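Local coordinates for protein glucose-6-phosphate 1-dehydrogenase (Mycobacterium avium, PDB 4LGV) that probably catalyses the oxidation of glucose 6-phosphate to 6-phosphogluconolactone with reduction of NADP+, the entry step of the pentose phosphate pathway, at residues G166-R180 with E434-L448. Residues are numbered along the deposited sequence; the frame is centred on the assembly and turned at random.
Sequences GHDLESARDLNARLR and EDAIEETWRIVQPVL
W441 packs against the turn that leads into helix 169-180, and its side chain can be followed outward. Its CB sits 3.7 Å from L169 CA and almost as near to L169 CB. With CG anti to its own carbonyl carbon (chi1 -79°), the indole runs back along the turn, CG beside L169 N and CD2 beside D168 C. On the five-membered ring, CD1 and NE1 both meet the methyl of A172, the latter at 3.6 Å. Along the six-membered ring, CE3 lies 3.5 Å from D168 CA, which stands over one face near the rim; CZ3 meets the carbonyl O of H167, CH2 touches H167 C, and CZ2 reaches G166 O. The turn itself is stiffened by an N-cap: D168 OD1 accepts from S171 N (2.8 Å). The L169 side chain runs counter to that of W441, with CD1 against E438 O.

These two helices, nearly antiparallel at 161° with axes 9.6 Å apart, join the two domains: 169-180 connects neighbouring strands 158-162 and 188-191 of the Rossmann-like nucleotide-binding domain, while 434-448 belongs to the C-terminal domain and also packs on helices 246-264 and 273-284.

Farther along, charges take over. A turn at chi3 (68°) folds the R173 chain so that NH1 meets E438 OE1 at 2.8 Å, a salt bridge whose guanidinium and carboxylate planes stand almost perpendicular. E434 OE2 takes two donors: R180 NH1 arrives nearly straight on the syn lone pair at 3.2 Å, whereas N176 ND2 comes from above the carboxylate plane at 3.0 Å. R190 holds N176 OD1, and the carbonyl of L183 receives R180 NE.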
loop_
_atom_site.group_PDB
_atom_site.type_symbol
_atom_site.label_atom_id
_atom_site.label_comp_id
_atom_site.label_asym_id
_atom_site.label_seq_id
_atom_site.Cartn_x
_atom_site.Cartn_y
_atom_site.Cartn_z
ATOM N N GLY A 166 10.503 32.297 -27.080
ATOM C CA GLY A 166 10.382 31.236 -28.030
ATOM C C GLY A 166 8.925 31.040 -28.293
ATOM O O GLY A 166 8.072 31.308 -27.418
ATOM N N HIS A 167 8.634 30.526 -29.482
ATOM C CA HIS A 167 7.266 30.206 -29.850
ATOM C C HIS A 167 7.117 28.737 -30.235
ATOM O O HIS A 167 6.034 28.304 -30.604
ATOM C CB HIS A 167 6.778 31.139 -30.963
ATOM C CG HIS A 167 7.605 31.087 -32.205
ATOM N ND1 HIS A 167 8.523 32.066 -32.530
ATOM C CD2 HIS A 167 7.679 30.158 -33.188
ATOM C CE1 HIS A 167 9.105 31.759 -33.678
ATOM N NE2 HIS A 167 8.623 30.597 -34.091
ATOM N N ASP A 168 8.204 27.985 -30.158
ATOM C CA ASP A 168 8.207 26.539 -30.397
ATOM C C ASP A 168 9.579 25.977 -30.017
ATOM O O ASP A 168 10.448 26.720 -29.581
ATOM C CB ASP A 168 7.850 26.183 -31.862
ATOM C CG ASP A 168 8.822 26.737 -32.880
ATOM O OD1 ASP A 168 9.906 27.255 -32.528
ATOM O OD2 ASP A 168 8.495 26.609 -34.056
ATOM N N LEU A 169 9.759 24.673 -30.164
ATOM C CA LEU A 169 10.963 24.024 -29.662
ATOM C C LEU A 169 12.189 24.592 -30.339
ATOM O O LEU A 169 13.158 24.937 -29.659
ATOM C CB LEU A 169 10.906 22.486 -29.845
ATOM C CG LEU A 169 12.209 21.712 -29.519
ATOM C CD1 LEU A 169 12.678 21.915 -28.066
ATOM C CD2 LEU A 169 12.072 20.209 -29.816
ATOM N N GLU A 170 12.154 24.681 -31.671
ATOM C CA GLU A 170 13.328 25.156 -32.444
ATOM C C GLU A 170 13.682 26.616 -32.098
ATOM O O GLU A 170 14.851 26.921 -31.808
ATOM C CB GLU A 170 13.147 24.959 -33.974
ATOM N N SER A 171 12.680 27.492 -32.049
ATOM C CA SER A 171 12.930 28.897 -31.741
ATOM C C SER A 171 13.429 29.095 -30.288
ATOM O O SER A 171 14.310 29.918 -30.018
ATOM C CB SER A 171 11.681 29.739 -32.033
ATOM O OG SER A 171 10.528 29.312 -31.290
ATOM N N ALA A 172 12.891 28.321 -29.349
ATOM C CA ALA A 172 13.392 28.378 -27.963
ATOM C C ALA A 172 14.836 27.893 -27.866
ATOM O O ALA A 172 15.646 28.495 -27.157
ATOM C CB ALA A 172 12.508 27.576 -27.022
ATOM N N ARG A 173 15.161 26.799 -28.562
ATOM C CA ARG A 173 16.537 26.298 -28.575
ATOM C C ARG A 173 17.516 27.304 -29.166
ATOM O O ARG A 173 18.622 27.434 -28.660
ATOM C CB ARG A 173 16.637 24.982 -29.347
ATOM C CG ARG A 173 16.280 23.764 -28.515
ATOM C CD ARG A 173 16.387 22.468 -29.307
ATOM N NE ARG A 173 17.798 22.223 -29.617
ATOM C CZ ARG A 173 18.710 21.736 -28.762
ATOM N NH1 ARG A 173 18.383 21.384 -27.514
ATOM N NH2 ARG A 173 19.964 21.593 -29.165
ATOM N N ASP A 174 17.127 27.994 -30.237
ATOM C CA ASP A 174 18.006 28.989 -30.871
ATOM C C ASP A 174 18.255 30.162 -29.952
ATOM O O ASP A 174 19.386 30.601 -29.808
ATOM C CB ASP A 174 17.447 29.523 -32.213
ATOM C CG ASP A 174 17.354 28.436 -33.305
ATOM O OD1 ASP A 174 17.950 27.336 -33.173
ATOM O OD2 ASP A 174 16.662 28.690 -34.311
ATOM N N LEU A 175 17.194 30.682 -29.346
ATOM C CA LEU A 175 17.332 31.794 -28.450
ATOM C C LEU A 175 18.239 31.383 -27.322
ATOM O O LEU A 175 19.216 32.058 -26.985
ATOM C CB LEU A 175 15.971 32.232 -27.912
ATOM C CG LEU A 175 16.009 33.208 -26.737
ATOM C CD1 LEU A 175 16.816 34.443 -27.079
ATOM C CD2 LEU A 175 14.586 33.610 -26.335
ATOM N N ASN A 176 17.906 30.254 -26.738
ATOM C CA ASN A 176 18.682 29.740 -25.629
ATOM C C ASN A 176 20.175 29.532 -25.894
ATOM O O ASN A 176 21.005 29.754 -25.016
ATOM C CB ASN A 176 18.095 28.420 -25.187
ATOM C CG ASN A 176 18.467 28.107 -23.791
ATOM O OD1 ASN A 176 18.083 28.842 -22.885
ATOM N ND2 ASN A 176 19.239 27.035 -23.585
ATOM N N ALA A 177 20.499 29.038 -27.085
ATOM C CA ALA A 177 21.901 28.791 -27.472
ATOM C C ALA A 177 22.658 30.104 -27.494
ATOM O O ALA A 177 23.792 30.165 -27.038
ATOM C CB ALA A 177 22.003 28.098 -28.852
ATOM N N ARG A 178 22.015 31.159 -27.993
ATOM C CA ARG A 178 22.666 32.463 -28.034
ATOM C C ARG A 178 22.913 33.052 -26.629
ATOM O O ARG A 178 23.985 33.583 -26.362
ATOM C CB ARG A 178 21.862 33.401 -28.897
ATOM C CG ARG A 178 21.867 32.981 -30.367
ATOM C CD ARG A 178 21.205 34.038 -31.231
ATOM N NE ARG A 178 22.031 35.238 -31.319
ATOM C CZ ARG A 178 21.695 36.340 -31.991
ATOM N NH1 ARG A 178 20.533 36.428 -32.645
ATOM N NH2 ARG A 178 22.518 37.379 -31.991
ATOM N N LEU A 179 21.967 32.877 -25.721
ATOM C CA LEU A 179 22.150 33.318 -24.332
ATOM C C LEU A 179 23.223 32.497 -23.589
ATOM O O LEU A 179 24.057 33.056 -22.875
ATOM C CB LEU A 179 20.818 33.262 -23.559
ATOM C CG LEU A 179 19.644 34.059 -24.143
ATOM C CD1 LEU A 179 18.428 33.976 -23.253
ATOM C CD2 LEU A 179 20.030 35.500 -24.361
ATOM N N ARG A 180 23.180 31.184 -23.759
ATOM C CA ARG A 180 24.089 30.295 -23.025
ATOM C C ARG A 180 25.542 30.394 -23.536
ATOM O O ARG A 180 26.473 30.017 -22.847
ATOM C CB ARG A 180 23.586 28.858 -23.077
ATOM C CG ARG A 180 22.309 28.629 -22.292
ATOM C CD ARG A 180 22.523 28.638 -20.761
ATOM N NE ARG A 180 23.895 28.238 -20.342
ATOM C CZ ARG A 180 24.354 26.997 -20.176
ATOM N NH1 ARG A 180 23.585 25.941 -20.343
ATOM N NH2 ARG A 180 25.616 26.823 -19.837
ATOM N N GLU A 434 15.984 25.629 -18.172
ATOM C CA GLU A 434 16.123 25.292 -19.582
ATOM C C GLU A 434 15.631 23.887 -19.954
ATOM O O GLU A 434 14.927 23.693 -20.955
ATOM C CB GLU A 434 17.593 25.545 -19.927
ATOM C CG GLU A 434 18.261 24.842 -21.088
ATOM C CD GLU A 434 19.839 24.931 -20.992
ATOM O OE1 GLU A 434 20.512 23.887 -20.882
ATOM O OE2 GLU A 434 20.439 26.037 -21.008
ATOM N N ASP A 435 16.012 22.902 -19.164
ATOM C CA ASP A 435 15.637 21.515 -19.466
ATOM C C ASP A 435 14.089 21.369 -19.444
ATOM O O ASP A 435 13.523 20.737 -20.303
ATOM C CB ASP A 435 16.333 20.534 -18.521
ATOM C CG ASP A 435 16.090 20.846 -17.008
ATOM O OD1 ASP A 435 15.555 21.912 -16.601
ATOM O OD2 ASP A 435 16.485 20.019 -16.205
ATOM N N ALA A 436 13.423 22.015 -18.503
ATOM C CA ALA A 436 11.959 21.967 -18.455
ATOM C C ALA A 436 11.325 22.690 -19.646
ATOM O O ALA A 436 10.351 22.238 -20.240
ATOM C CB ALA A 436 11.471 22.578 -17.162
ATOM N N ILE A 437 11.904 23.815 -20.007
ATOM C CA ILE A 437 11.420 24.541 -21.148
ATOM C C ILE A 437 11.423 23.621 -22.387
ATOM O O ILE A 437 10.426 23.526 -23.099
ATOM C CB ILE A 437 12.252 25.833 -21.343
ATOM C CG1 ILE A 437 12.140 26.758 -20.100
ATOM C CG2 ILE A 437 12.046 26.404 -22.749
ATOM C CD1 ILE A 437 11.266 27.962 -20.239
ATOM N N GLU A 438 12.538 22.957 -22.634
ATOM C CA GLU A 438 12.683 22.123 -23.824
ATOM C C GLU A 438 11.775 20.906 -23.791
ATOM O O GLU A 438 11.174 20.577 -24.778
ATOM C CB GLU A 438 14.142 21.757 -24.034
ATOM C CG GLU A 438 14.919 23.019 -24.342
ATOM C CD GLU A 438 16.332 22.805 -24.886
ATOM O OE1 GLU A 438 16.642 21.690 -25.367
ATOM O OE2 GLU A 438 17.103 23.818 -24.870
ATOM N N GLU A 439 11.601 20.295 -22.644
ATOM C CA GLU A 439 10.665 19.201 -22.542
ATOM C C GLU A 439 9.236 19.648 -22.767
ATOM O O GLU A 439 8.476 18.946 -23.403
ATOM C CB GLU A 439 10.722 18.531 -21.158
ATOM C CG GLU A 439 11.987 17.730 -20.872
ATOM C CD GLU A 439 12.237 16.599 -21.837
ATOM O OE1 GLU A 439 11.293 15.903 -22.277
ATOM O OE2 GLU A 439 13.403 16.420 -22.197
ATOM N N THR A 440 8.842 20.802 -22.248
ATOM C CA THR A 440 7.449 21.232 -22.431
ATOM C C THR A 440 7.167 21.632 -23.863
ATOM O O THR A 440 6.061 21.414 -24.343
ATOM C CB THR A 440 7.024 22.344 -21.478
ATOM O OG1 THR A 440 7.945 23.418 -21.556
ATOM C CG2 THR A 440 7.014 21.806 -20.028
ATOM N N TRP A 441 8.168 22.184 -24.557
ATOM C CA TRP A 441 8.016 22.446 -25.996
ATOM C C TRP A 441 7.878 21.138 -26.783
ATOM O O TRP A 441 7.017 21.041 -27.646
ATOM C CB TRP A 441 9.174 23.291 -26.564
ATOM C CG TRP A 441 9.036 24.797 -26.252
ATOM C CD1 TRP A 441 9.886 25.554 -25.496
ATOM C CD2 TRP A 441 7.973 25.647 -26.638
ATOM N NE1 TRP A 441 9.425 26.830 -25.393
ATOM C CE2 TRP A 441 8.237 26.920 -26.069
ATOM C CE3 TRP A 441 6.795 25.461 -27.376
ATOM C CZ2 TRP A 441 7.385 28.012 -26.247
ATOM C CZ3 TRP A 441 5.950 26.549 -27.561
ATOM C CH2 TRP A 441 6.255 27.811 -27.002
ATOM N N ARG A 442 8.676 20.120 -26.440
ATOM C CA ARG A 442 8.521 18.812 -27.086
ATOM C C ARG A 442 7.099 18.296 -26.885
ATOM O O ARG A 442 6.466 17.832 -27.825
ATOM C CB ARG A 442 9.503 17.806 -26.491
ATOM C CG ARG A 442 9.246 16.362 -26.929
ATOM C CD ARG A 442 10.105 15.347 -26.205
ATOM N NE ARG A 442 9.858 15.285 -24.757
ATOM C CZ ARG A 442 8.804 14.724 -24.163
ATOM N NH1 ARG A 442 7.832 14.167 -24.851
ATOM N NH2 ARG A 442 8.722 14.699 -22.843
ATOM N N ILE A 443 6.592 18.414 -25.658
ATOM C CA ILE A 443 5.266 17.916 -25.333
ATOM C C ILE A 443 4.176 18.564 -26.174
ATOM O O ILE A 443 3.334 17.859 -26.722
ATOM C CB ILE A 443 4.973 18.071 -23.831
ATOM C CG1 ILE A 443 5.852 17.107 -23.056
ATOM C CG2 ILE A 443 3.534 17.755 -23.507
ATOM C CD1 ILE A 443 5.978 17.432 -21.598
ATOM N N VAL A 444 4.213 19.883 -26.323
ATOM C CA VAL A 444 3.115 20.615 -27.016
ATOM C C VAL A 444 3.294 20.702 -28.533
ATOM O O VAL A 444 2.354 20.993 -29.253
ATOM C CB VAL A 444 2.881 22.041 -26.457
ATOM C CG1 VAL A 444 2.593 22.008 -24.966
ATOM C CG2 VAL A 444 4.055 22.981 -26.745
ATOM N N GLN A 445 4.497 20.453 -29.026
ATOM C CA GLN A 445 4.785 20.692 -30.447
ATOM C C GLN A 445 3.757 20.095 -31.441
ATOM O O GLN A 445 3.427 20.728 -32.402
ATOM C CB GLN A 445 6.198 20.216 -30.776
ATOM C CG GLN A 445 6.661 20.671 -32.136
ATOM C CD GLN A 445 6.728 22.180 -32.158
ATOM O OE1 GLN A 445 6.292 22.795 -33.112
ATOM N NE2 GLN A 445 7.147 22.793 -31.040
ATOM N N PRO A 446 3.263 18.875 -31.200
ATOM C CA PRO A 446 2.421 18.250 -32.219
ATOM C C PRO A 446 1.130 19.003 -32.412
ATOM O O PRO A 446 0.628 19.090 -33.532
ATOM C CB PRO A 446 2.145 16.858 -31.655
ATOM C CG PRO A 446 3.342 16.563 -30.831
ATOM C CD PRO A 446 3.747 17.888 -30.213
ATOM N N VAL A 447 0.626 19.587 -31.336
ATOM C CA VAL A 447 -0.560 20.445 -31.411
ATOM C C VAL A 447 -0.282 21.767 -32.141
ATOM O O VAL A 447 -1.161 22.319 -32.823
ATOM C CB VAL A 447 -1.107 20.679 -29.988
ATOM C CG1 VAL A 447 -1.991 21.895 -29.919
ATOM C CG2 VAL A 447 -1.876 19.458 -29.550
ATOM N N LEU A 448 0.935 22.283 -32.026
ATOM C CA LEU A 448 1.311 23.482 -32.773
ATOM C C LEU A 448 1.429 23.182 -34.256
ATOM O O LEU A 448 1.088 24.008 -35.087
ATOM C CB LEU A 448 2.642 24.051 -32.273
ATOM C CG LEU A 448 2.758 24.373 -30.765
ATOM C CD1 LEU A 448 4.149 24.925 -30.463
ATOM C CD2 LEU A 448 1.667 25.333 -30.297
#